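Local coordinates for protein condensin complex subunit 3 (Schizosaccharomyces pombe, PDB 5OQR) that serves as a regulatory HEAT-repeat subunit of condensin, the complex required to convert interphase chromatin into mitotic-like condensed chromosomes, at residues 600-605 with 642-647; 607-612 with 677-682; 652-657 with 728-733. All coordinates share one frame; numbering follows the deposited sequence.

Contact 1. Residues 600-605 with 642-647; sequences RDELFL and QWRIAT
In the C-terminal part of this alpha-solenoid, helix 601-613 packs by its first turn against helix 639-661, and Arg644 and Leu605 carry much of the contact. The axes of 601-605 and 642-647 approach to 9.7 Å and cross at -54°. Leu605 brings its CD2 methyl across the root of the arginine, 3.6 Å from Arg644 CB, and the same methyl meets Ile645 CG1 at 4.0 Å. Arg644 runs extended from CG to NE, which carries it past Asp601, where Arg644 CD lies 3.7 Å from Asp601 CB. Beyond, Asp601 OD2 sits above one guanidinium face, 4.0 Å from Arg644 NE: a long salt bridge of charge alone, to which no N-H points. The hydrogen bonds of this oxygen are with Tyr634 OH and His598 ND1. Glu602 OE2 approaches the guanidinium edge, at 4.3 Å from Arg644 NE, but its side chain is poorly ordered. Were Arg644 an alanine, Asp601 would probably lose this nearby positive charge, and a gap would be likely to open beside Asp601 CB. The chemistry is mixed: the arginine's aliphatic stem packs on Leu605 and Asp601, while its charge probably adds weak attraction to an Asp601 already held by Tyr634 and His598.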
loop_
_atom_site.group_PDB
_atom_site.type_symbol
_atom_site.label_atom_id
_atom_site.label_comp_id
_atom_site.label_asym_id
_atom_site.label_seq_id
_atom_site.Cartn_x
_atom_site.Cartn_y
_atom_site.Cartn_z
ATOM N N ARG A 600 -21.713 -14.627 -14.138
ATOM C CA ARG A 600 -21.165 -15.981 -14.217
ATOM C C ARG A 600 -20.036 -16.177 -13.210
ATOM O O ARG A 600 -18.968 -16.697 -13.535
ATOM C CB ARG A 600 -20.683 -16.282 -15.637
ATOM C CG ARG A 600 -21.510 -15.623 -16.728
ATOM C CD ARG A 600 -21.047 -16.049 -18.106
ATOM N NE ARG A 600 -21.481 -17.403 -18.436
ATOM C CZ ARG A 600 -21.070 -18.087 -19.496
ATOM N NH1 ARG A 600 -21.527 -19.311 -19.712
ATOM N NH2 ARG A 600 -20.197 -17.556 -20.340
ATOM N N ASP A 601 -20.282 -15.748 -11.968
ATOM C CA ASP A 601 -19.251 -15.797 -10.936
ATOM C C ASP A 601 -18.577 -17.161 -10.903
ATOM O O ASP A 601 -17.350 -17.264 -10.970
ATOM C CB ASP A 601 -19.854 -15.485 -9.566
ATOM C CG ASP A 601 -20.761 -14.280 -9.587
ATOM O OD1 ASP A 601 -21.461 -14.086 -10.598
ATOM O OD2 ASP A 601 -20.782 -13.531 -8.590
ATOM N N GLU A 602 -19.382 -18.221 -10.807
ATOM C CA GLU A 602 -18.853 -19.578 -10.709
ATOM C C GLU A 602 -17.831 -19.855 -11.802
ATOM O O GLU A 602 -16.782 -20.459 -11.548
ATOM C CB GLU A 602 -19.994 -20.595 -10.792
ATOM C CG GLU A 602 -21.263 -20.215 -10.026
ATOM C CD GLU A 602 -22.213 -19.341 -10.835
ATOM O OE1 GLU A 602 -22.160 -19.390 -12.082
ATOM O OE2 GLU A 602 -22.998 -18.588 -10.221
ATOM N N LEU A 603 -18.120 -19.416 -13.027
ATOM C CA LEU A 603 -17.266 -19.751 -14.162
ATOM C C LEU A 603 -15.941 -19.001 -14.104
ATOM O O LEU A 603 -14.899 -19.547 -14.485
ATOM C CB LEU A 603 -18.004 -19.446 -15.466
ATOM C CG LEU A 603 -17.292 -19.854 -16.757
ATOM C CD1 LEU A 603 -17.228 -21.364 -16.891
ATOM C CD2 LEU A 603 -17.975 -19.231 -17.967
ATOM N N PHE A 604 -15.955 -17.756 -13.633
ATOM C CA PHE A 604 -14.745 -16.942 -13.601
ATOM C C PHE A 604 -14.006 -17.027 -12.277
ATOM O O PHE A 604 -12.789 -16.814 -12.243
ATOM C CB PHE A 604 -15.086 -15.475 -13.886
ATOM C CG PHE A 604 -15.404 -15.195 -15.324
ATOM C CD1 PHE A 604 -14.398 -15.152 -16.269
ATOM C CD2 PHE A 604 -16.705 -14.971 -15.729
ATOM C CE1 PHE A 604 -14.683 -14.897 -17.593
ATOM C CE2 PHE A 604 -16.997 -14.715 -17.050
ATOM C CZ PHE A 604 -15.985 -14.678 -17.985
ATOM N N LEU A 605 -14.710 -17.331 -11.187
ATOM C CA LEU A 605 -14.086 -17.299 -9.869
ATOM C C LEU A 605 -12.877 -18.225 -9.799
ATOM O O LEU A 605 -11.868 -17.893 -9.168
ATOM C CB LEU A 605 -15.120 -17.677 -8.808
ATOM C CG LEU A 605 -15.191 -16.947 -7.467
ATOM C CD1 LEU A 605 -14.791 -15.486 -7.543
ATOM C CD2 LEU A 605 -16.618 -17.061 -6.947
ATOM N N GLN A 642 -19.007 -15.933 -0.399
ATOM C CA GLN A 642 -18.141 -16.907 0.254
ATOM C C GLN A 642 -18.523 -18.324 -0.145
ATOM O O GLN A 642 -17.653 -19.184 -0.318
ATOM C CB GLN A 642 -18.207 -16.735 1.770
ATOM C CG GLN A 642 -17.749 -15.370 2.248
ATOM C CD GLN A 642 -17.615 -15.287 3.755
ATOM O OE1 GLN A 642 -18.585 -15.455 4.486
ATOM N NE2 GLN A 642 -16.403 -15.026 4.225
ATOM N N TRP A 643 -19.822 -18.579 -0.313
ATOM C CA TRP A 643 -20.273 -19.905 -0.720
ATOM C C TRP A 643 -19.746 -20.264 -2.101
ATOM O O TRP A 643 -19.290 -21.391 -2.327
ATOM C CB TRP A 643 -21.799 -19.960 -0.694
ATOM C CG TRP A 643 -22.370 -21.333 -0.864
ATOM C CD1 TRP A 643 -22.610 -21.981 -2.037
ATOM C CD2 TRP A 643 -22.784 -22.225 0.177
ATOM N NE1 TRP A 643 -23.143 -23.220 -1.794
ATOM C CE2 TRP A 643 -23.261 -23.394 -0.441
ATOM C CE3 TRP A 643 -22.796 -22.148 1.572
ATOM C CZ2 TRP A 643 -23.742 -24.480 0.286
ATOM C CZ3 TRP A 643 -23.273 -23.223 2.290
ATOM C CH2 TRP A 643 -23.741 -24.373 1.647
ATOM N N ARG A 644 -19.799 -19.319 -3.041
ATOM C CA ARG A 644 -19.302 -19.579 -4.388
ATOM C C ARG A 644 -17.817 -19.909 -4.385
ATOM O O ARG A 644 -17.353 -20.685 -5.227
ATOM C CB ARG A 644 -19.562 -18.370 -5.286
ATOM C CG ARG A 644 -21.025 -18.025 -5.474
ATOM C CD ARG A 644 -21.186 -16.849 -6.417
ATOM N NE ARG A 644 -22.579 -16.429 -6.556
ATOM C CZ ARG A 644 -23.136 -15.406 -5.916
ATOM N NH1 ARG A 644 -22.429 -14.664 -5.074
ATOM N NH2 ARG A 644 -24.413 -15.116 -6.120
ATOM N N ILE A 645 -17.054 -19.328 -3.459
ATOM C CA ILE A 645 -15.618 -19.579 -3.418
ATOM C C ILE A 645 -15.339 -20.969 -2.864
ATOM O O ILE A 645 -14.448 -21.676 -3.348
ATOM C CB ILE A 645 -14.912 -18.482 -2.598
ATOM C CG1 ILE A 645 -15.140 -17.114 -3.250
ATOM C CG2 ILE A 645 -13.415 -18.767 -2.485
ATOM C CD1 ILE A 645 -14.706 -15.940 -2.403
ATOM N N ALA A 646 -16.095 -21.388 -1.849
ATOM C CA ALA A 646 -15.944 -22.740 -1.323
ATOM C C ALA A 646 -16.363 -23.785 -2.348
ATOM O O ALA A 646 -15.875 -24.919 -2.310
ATOM C CB ALA A 646 -16.758 -22.895 -0.039
ATOM N N THR A 647 -17.251 -23.423 -3.275
ATOM C CA THR A 647 -17.741 -24.381 -4.259
ATOM C C THR A 647 -16.681 -24.728 -5.299
ATOM O O THR A 647 -16.726 -25.816 -5.883
ATOM C CB THR A 647 -18.991 -23.822 -4.936
ATOM O OG1 THR A 647 -20.028 -23.676 -3.960
ATOM C CG2 THR A 647 -19.478 -24.739 -6.052
#

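Contact 2. Residues 607-612 with 677-682; sequences PLIIQY and QQMLDW
Apolar contact between Ile609 and Met679 and an aromatic meeting of Tyr612 with Trp682 bring helix 601-613 to helix 669-682. The axes of 607-612 and 677-682 stay 12.9 Å apart at 142°, a wide spacing, bridged here by Ile609, Tyr612, Met679 and Trp682.

Among the apolar groups, the branch methyl of isoleucine does the touching: Ile609 CG2 is 3.5 Å from Met679 CE. Met679 starts off to one side of its helix, but its chain is extended beyond CG, and this carries the terminal methyl over to Ile609, the two side chains crossing at a slant. Phe649, Leu653 and Leu656 of helix 639-661 also pack on Met679. The other branch of the isoleucine leans on the indole, with Ile609 CG1 at 4.2 Å from Trp682 CZ3. Ile609 thus joins the two groups by touching both Met679 and Trp682.

Of the aromatic pair, Tyr612 reaches the rim of the indole, its CE2 lying near the indole plane and 4.0 Å from Trp682 CH2. The tyrosine has CG anti to its own N (chi1 173°), which swings the ring toward helix 669-682. Phe631 of helix 621-635 stacks on Trp682 and also meets the Tyr612 ring, while Arg624 makes a cation-pi contact with the tyrosine.

Such layering of roughly antiparallel helices, with side chains from several of them filling a common apolar core, is characteristic of alpha-solenoids built from HEAT-type repeats.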
loop_
_atom_site.group_PDB
_atom_site.type_symbol
_atom_site.label_atom_id
_atom_site.label_comp_id
_atom_site.label_asym_id
_atom_site.label_seq_id
_atom_site.Cartn_x
_atom_site.Cartn_y
_atom_site.Cartn_z
ATOM N N PRO A 607 -10.865 -19.563 -12.549
ATOM C CA PRO A 607 -9.747 -18.993 -13.321
ATOM C C PRO A 607 -9.135 -17.752 -12.693
ATOM O O PRO A 607 -7.923 -17.537 -12.821
ATOM C CB PRO A 607 -10.395 -18.677 -14.673
ATOM C CG PRO A 607 -11.503 -19.640 -14.781
ATOM C CD PRO A 607 -12.032 -19.835 -13.407
ATOM N N LEU A 608 -9.934 -16.920 -12.024
ATOM C CA LEU A 608 -9.385 -15.733 -11.376
ATOM C C LEU A 608 -8.424 -16.115 -10.260
ATOM O O LEU A 608 -7.302 -15.600 -10.185
ATOM C CB LEU A 608 -10.513 -14.861 -10.819
ATOM C CG LEU A 608 -10.950 -13.610 -11.579
ATOM C CD1 LEU A 608 -11.899 -12.818 -10.700
ATOM C CD2 LEU A 608 -9.781 -12.735 -11.994
ATOM N N ILE A 609 -8.856 -17.008 -9.370
ATOM C CA ILE A 609 -8.026 -17.391 -8.234
ATOM C C ILE A 609 -6.737 -18.043 -8.713
ATOM O O ILE A 609 -5.659 -17.797 -8.163
ATOM C CB ILE A 609 -8.821 -18.311 -7.287
ATOM C CG1 ILE A 609 -9.952 -17.514 -6.633
ATOM C CG2 ILE A 609 -7.908 -18.932 -6.224
ATOM C CD1 ILE A 609 -10.868 -18.326 -5.750
ATOM N N ILE A 610 -6.825 -18.881 -9.746
ATOM C CA ILE A 610 -5.632 -19.554 -10.254
ATOM C C ILE A 610 -4.630 -18.529 -10.768
ATOM O O ILE A 610 -3.466 -18.508 -10.351
ATOM C CB ILE A 610 -6.010 -20.572 -11.345
ATOM C CG1 ILE A 610 -6.806 -21.723 -10.729
ATOM C CG2 ILE A 610 -4.757 -21.100 -12.051
ATOM C CD1 ILE A 610 -7.261 -22.776 -11.717
ATOM N N GLN A 611 -5.067 -17.667 -11.687
ATOM C CA GLN A 611 -4.172 -16.658 -12.242
ATOM C C GLN A 611 -3.614 -15.758 -11.148
ATOM O O GLN A 611 -2.427 -15.418 -11.157
ATOM C CB GLN A 611 -4.914 -15.827 -13.286
ATOM C CG GLN A 611 -4.011 -15.186 -14.316
ATOM C CD GLN A 611 -3.538 -16.172 -15.356
ATOM O OE1 GLN A 611 -4.337 -16.895 -15.949
ATOM N NE2 GLN A 611 -2.231 -16.218 -15.578
ATOM N N TYR A 612 -4.459 -15.362 -10.195
ATOM C CA TYR A 612 -4.020 -14.475 -9.124
ATOM C C TYR A 612 -2.852 -15.070 -8.348
ATOM O O TYR A 612 -1.942 -14.346 -7.930
ATOM C CB TYR A 612 -5.194 -14.180 -8.193
ATOM C CG TYR A 612 -4.831 -13.398 -6.955
ATOM C CD1 TYR A 612 -4.407 -12.080 -7.042
ATOM C CD2 TYR A 612 -4.928 -13.970 -5.696
ATOM C CE1 TYR A 612 -4.077 -11.358 -5.912
ATOM C CE2 TYR A 612 -4.603 -13.257 -4.560
ATOM C CZ TYR A 612 -4.180 -11.951 -4.674
ATOM O OH TYR A 612 -3.856 -11.237 -3.545
ATOM N N GLN A 677 -4.520 -20.818 3.169
ATOM C CA GLN A 677 -5.001 -20.020 4.289
ATOM C C GLN A 677 -5.691 -18.751 3.810
ATOM O O GLN A 677 -6.651 -18.292 4.438
ATOM C CB GLN A 677 -3.841 -19.683 5.226
ATOM C CG GLN A 677 -4.261 -18.981 6.504
ATOM C CD GLN A 677 -5.313 -19.755 7.273
ATOM O OE1 GLN A 677 -5.054 -20.846 7.779
ATOM N NE2 GLN A 677 -6.514 -19.195 7.356
ATOM N N GLN A 678 -5.221 -18.170 2.704
ATOM C CA GLN A 678 -5.910 -17.025 2.118
ATOM C C GLN A 678 -7.322 -17.404 1.693
ATOM O O GLN A 678 -8.298 -16.759 2.093
ATOM C CB GLN A 678 -5.117 -16.491 0.926
ATOM C CG GLN A 678 -4.153 -15.370 1.265
ATOM C CD GLN A 678 -4.812 -14.005 1.216
ATOM O OE1 GLN A 678 -5.696 -13.699 2.015
ATOM N NE2 GLN A 678 -4.386 -13.178 0.266
ATOM N N MET A 679 -7.449 -18.454 0.880
ATOM C CA MET A 679 -8.770 -18.906 0.460
ATOM C C MET A 679 -9.650 -19.244 1.655
ATOM O O MET A 679 -10.870 -19.053 1.599
ATOM C CB MET A 679 -8.644 -20.126 -0.448
ATOM C CG MET A 679 -7.752 -19.954 -1.661
ATOM S SD MET A 679 -8.109 -21.241 -2.873
ATOM C CE MET A 679 -6.630 -21.229 -3.868
ATOM N N LEU A 680 -9.061 -19.756 2.737
ATOM C CA LEU A 680 -9.849 -20.086 3.920
ATOM C C LEU A 680 -10.350 -18.832 4.620
ATOM O O LEU A 680 -11.478 -18.806 5.126
ATOM C CB LEU A 680 -9.021 -20.941 4.880
ATOM C CG LEU A 680 -8.857 -22.412 4.501
ATOM C CD1 LEU A 680 -7.825 -23.073 5.392
ATOM C CD2 LEU A 680 -10.186 -23.144 4.596
ATOM N N ASP A 681 -9.527 -17.785 4.671
ATOM C CA ASP A 681 -9.980 -16.525 5.246
ATOM C C ASP A 681 -11.120 -15.931 4.429
ATOM O O ASP A 681 -12.095 -15.419 4.991
ATOM C CB ASP A 681 -8.814 -15.544 5.335
ATOM C CG ASP A 681 -7.727 -16.021 6.275
ATOM O OD1 ASP A 681 -6.879 -15.198 6.678
ATOM O OD2 ASP A 681 -7.728 -17.221 6.617
ATOM N N TRP A 682 -11.018 -15.997 3.101
ATOM C CA TRP A 682 -12.082 -15.482 2.245
ATOM C C TRP A 682 -13.411 -16.165 2.524
ATOM O O TRP A 682 -14.469 -15.540 2.390
ATOM C CB TRP A 682 -11.708 -15.667 0.775
ATOM C CG TRP A 682 -10.548 -14.839 0.323
ATOM C CD1 TRP A 682 -10.041 -13.733 0.933
ATOM C CD2 TRP A 682 -9.746 -15.057 -0.842
ATOM N NE1 TRP A 682 -8.975 -13.247 0.222
ATOM C CE2 TRP A 682 -8.773 -14.043 -0.874
ATOM C CE3 TRP A 682 -9.758 -16.011 -1.862
ATOM C CZ2 TRP A 682 -7.821 -13.957 -1.885
ATOM C CZ3 TRP A 682 -8.816 -15.923 -2.862
ATOM C CH2 TRP A 682 -7.859 -14.906 -2.867
#

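Contact 3. Residues 652-657 with 728-733; sequences ALLSLL and KFMISL
Helices 639-661 and 725-736 pass roughly antiparallel where Leu654 meets Met730, the axes of 652-657 and 728-733 lying at 142° and 11.9 Å apart at closest approach. The backbones come nearest at Leu654 and Met730, whose CA atoms are 8.8 Å apart, and the contacts across the pair are all between side chains. Residues 728-733 belong to HEAT repeat 9, and the contact is part of the apolar core of this alpha-helical solenoid.

Leu653 is central. With CG anti to the backbone N (chi1 -166°), it holds its CD2 methyl among three residues of the facing helix. That methyl comes to the edge of the phenyl ring, near the ring plane, at 3.7 Å from Phe729 CE1, and the leucine and phenylalanine side chains cross at about a right angle. Another neighbour of Leu653 CD2 is the thioether of Met730, with SD at 4.2 Å.

Leu654 starts to one side of its helix but its end comes closer, with Leu654 CD2 reaching to 3.9 Å from Met730 SD. Met730 turns at both chi2 and chi3, which bends the chain so that the sulfur, rather than a stretched-out methyl, meets the two leucines. One turn after Leu653, Leu657 approaches the phenyl ring more loosely, with Leu657 CD1 4.3 Å from Phe729 CD1.

Helix 669-682 adjoins the same core: Ile672 and Ala676 lie against Phe729, and Met679 touches Leu653. Leu718 packs on Met730. Across the interface, Leu653 and Leu733 meet tip to tip, Leu653 CD2 3.7 Å from Leu733 CD1.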
loop_
_atom_site.group_PDB
_atom_site.type_symbol
_atom_site.label_atom_id
_atom_site.label_comp_id
_atom_site.label_asym_id
_atom_site.label_seq_id
_atom_site.Cartn_x
_atom_site.Cartn_y
_atom_site.Cartn_z
ATOM N N ALA A 652 -9.757 -25.203 -7.641
ATOM C CA ALA A 652 -8.759 -24.157 -7.822
ATOM C C ALA A 652 -7.460 -24.516 -7.118
ATOM O O ALA A 652 -6.372 -24.346 -7.679
ATOM C CB ALA A 652 -9.297 -22.825 -7.301
ATOM N N LEU A 653 -7.553 -25.024 -5.889
ATOM C CA LEU A 653 -6.349 -25.333 -5.125
ATOM C C LEU A 653 -5.614 -26.530 -5.714
ATOM O O LEU A 653 -4.379 -26.562 -5.723
ATOM C CB LEU A 653 -6.719 -25.586 -3.666
ATOM C CG LEU A 653 -5.572 -25.605 -2.657
ATOM C CD1 LEU A 653 -4.874 -24.255 -2.591
ATOM C CD2 LEU A 653 -6.103 -25.996 -1.290
ATOM N N LEU A 654 -6.351 -27.525 -6.207
ATOM C CA LEU A 654 -5.707 -28.666 -6.849
ATOM C C LEU A 654 -4.984 -28.245 -8.120
ATOM O O LEU A 654 -3.867 -28.703 -8.387
ATOM C CB LEU A 654 -6.743 -29.749 -7.155
ATOM C CG LEU A 654 -7.337 -30.487 -5.954
ATOM C CD1 LEU A 654 -8.385 -31.480 -6.423
ATOM C CD2 LEU A 654 -6.255 -31.193 -5.153
ATOM N N SER A 655 -5.607 -27.379 -8.920
ATOM C CA SER A 655 -4.952 -26.892 -10.128
ATOM C C SER A 655 -3.660 -26.162 -9.792
ATOM O O SER A 655 -2.666 -26.277 -10.517
ATOM C CB SER A 655 -5.899 -25.976 -10.903
ATOM O OG SER A 655 -6.954 -26.713 -11.489
ATOM N N LEU A 656 -3.652 -25.409 -8.692
ATOM C CA LEU A 656 -2.441 -24.702 -8.297
ATOM C C LEU A 656 -1.353 -25.665 -7.846
ATOM O O LEU A 656 -0.166 -25.398 -8.066
ATOM C CB LEU A 656 -2.762 -23.698 -7.190
ATOM C CG LEU A 656 -3.518 -22.450 -7.648
ATOM C CD1 LEU A 656 -4.032 -21.665 -6.455
ATOM C CD2 LEU A 656 -2.629 -21.570 -8.514
ATOM N N LEU A 657 -1.725 -26.781 -7.218
ATOM C CA LEU A 657 -0.727 -27.762 -6.809
ATOM C C LEU A 657 0.020 -28.317 -8.015
ATOM O O LEU A 657 1.251 -28.416 -8.005
ATOM C CB LEU A 657 -1.391 -28.890 -6.019
ATOM C CG LEU A 657 -1.626 -28.639 -4.528
ATOM C CD1 LEU A 657 -2.410 -29.787 -3.924
ATOM C CD2 LEU A 657 -0.312 -28.463 -3.782
ATOM N N LYS A 728 -2.744 -35.802 1.315
ATOM C CA LYS A 728 -2.366 -35.363 2.654
ATOM C C LYS A 728 -2.743 -33.906 2.879
ATOM O O LYS A 728 -3.306 -33.550 3.919
ATOM C CB LYS A 728 -0.863 -35.543 2.869
ATOM C CG LYS A 728 -0.460 -36.833 3.565
ATOM C CD LYS A 728 0.853 -36.670 4.325
ATOM C CE LYS A 728 0.698 -35.728 5.518
ATOM N NZ LYS A 728 1.803 -35.864 6.508
ATOM N N PHE A 729 -2.422 -33.044 1.912
ATOM C CA PHE A 729 -2.597 -31.612 2.112
ATOM C C PHE A 729 -4.070 -31.240 2.193
ATOM O O PHE A 729 -4.457 -30.389 3.002
ATOM C CB PHE A 729 -1.909 -30.839 0.990
ATOM C CG PHE A 729 -2.065 -29.358 1.107
ATOM C CD1 PHE A 729 -2.864 -28.661 0.221
ATOM C CD2 PHE A 729 -1.434 -28.664 2.123
ATOM C CE1 PHE A 729 -3.017 -27.297 0.337
ATOM C CE2 PHE A 729 -1.583 -27.301 2.245
ATOM C CZ PHE A 729 -2.378 -26.616 1.355
ATOM N N MET A 730 -4.911 -31.862 1.365
ATOM C CA MET A 730 -6.336 -31.562 1.412
ATOM C C MET A 730 -6.936 -31.930 2.760
ATOM O O MET A 730 -7.847 -31.247 3.241
ATOM C CB MET A 730 -7.065 -32.293 0.285
ATOM C CG MET A 730 -6.580 -31.921 -1.109
ATOM S SD MET A 730 -6.660 -30.151 -1.451
ATOM C CE MET A 730 -8.428 -29.901 -1.562
ATOM N N ILE A 731 -6.440 -33.000 3.387
ATOM C CA ILE A 731 -6.910 -33.369 4.717
ATOM C C ILE A 731 -6.424 -32.359 5.746
ATOM O O ILE A 731 -7.132 -32.043 6.707
ATOM C CB ILE A 731 -6.456 -34.801 5.061
ATOM C CG1 ILE A 731 -7.197 -35.810 4.185
ATOM C CG2 ILE A 731 -6.700 -35.124 6.539
ATOM C CD1 ILE A 731 -6.581 -37.192 4.183
ATOM N N SER A 732 -5.211 -31.834 5.557
ATOM C CA SER A 732 -4.677 -30.822 6.463
ATOM C C SER A 732 -5.638 -29.656 6.642
ATOM O O SER A 732 -5.666 -29.032 7.708
ATOM C CB SER A 732 -3.335 -30.312 5.937
ATOM O OG SER A 732 -3.477 -29.763 4.639
ATOM N N LEU A 733 -6.434 -29.348 5.617
ATOM C CA LEU A 733 -7.314 -28.187 5.687
ATOM C C LEU A 733 -8.470 -28.406 6.651
ATOM O O LEU A 733 -8.958 -27.444 7.255
ATOM C CB LEU A 733 -7.840 -27.856 4.292
ATOM C CG LEU A 733 -6.750 -27.711 3.228
ATOM C CD1 LEU A 733 -7.367 -27.491 1.865
ATOM C CD2 LEU A 733 -5.800 -26.579 3.586
#

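How the contacts relate
Helix 601-613 serves contacts 1 and 2, and helix 639-661 serves contacts 1 and 3; helix 669-682, next in the chain, enters contact 2, and helix 725-736 completes contact 3. The centres of contacts 1 and 2 are about 11 Å apart, those of 2 and 3 about 12 Å, and those of 1 and 3 about 17 Å. Along the chain contact 1 closes before contact 3 opens, whereas contact 2 interleaves with both. Contact 2 links the other two, which do not touch each other: Gln642 NE2 probably hydrogen-bonds Trp682 O, and Ile610 CD1 lies 3.6 Å from Ser655 CB. The three interfaces thus join four helices of the condensin subunit's C-terminal part.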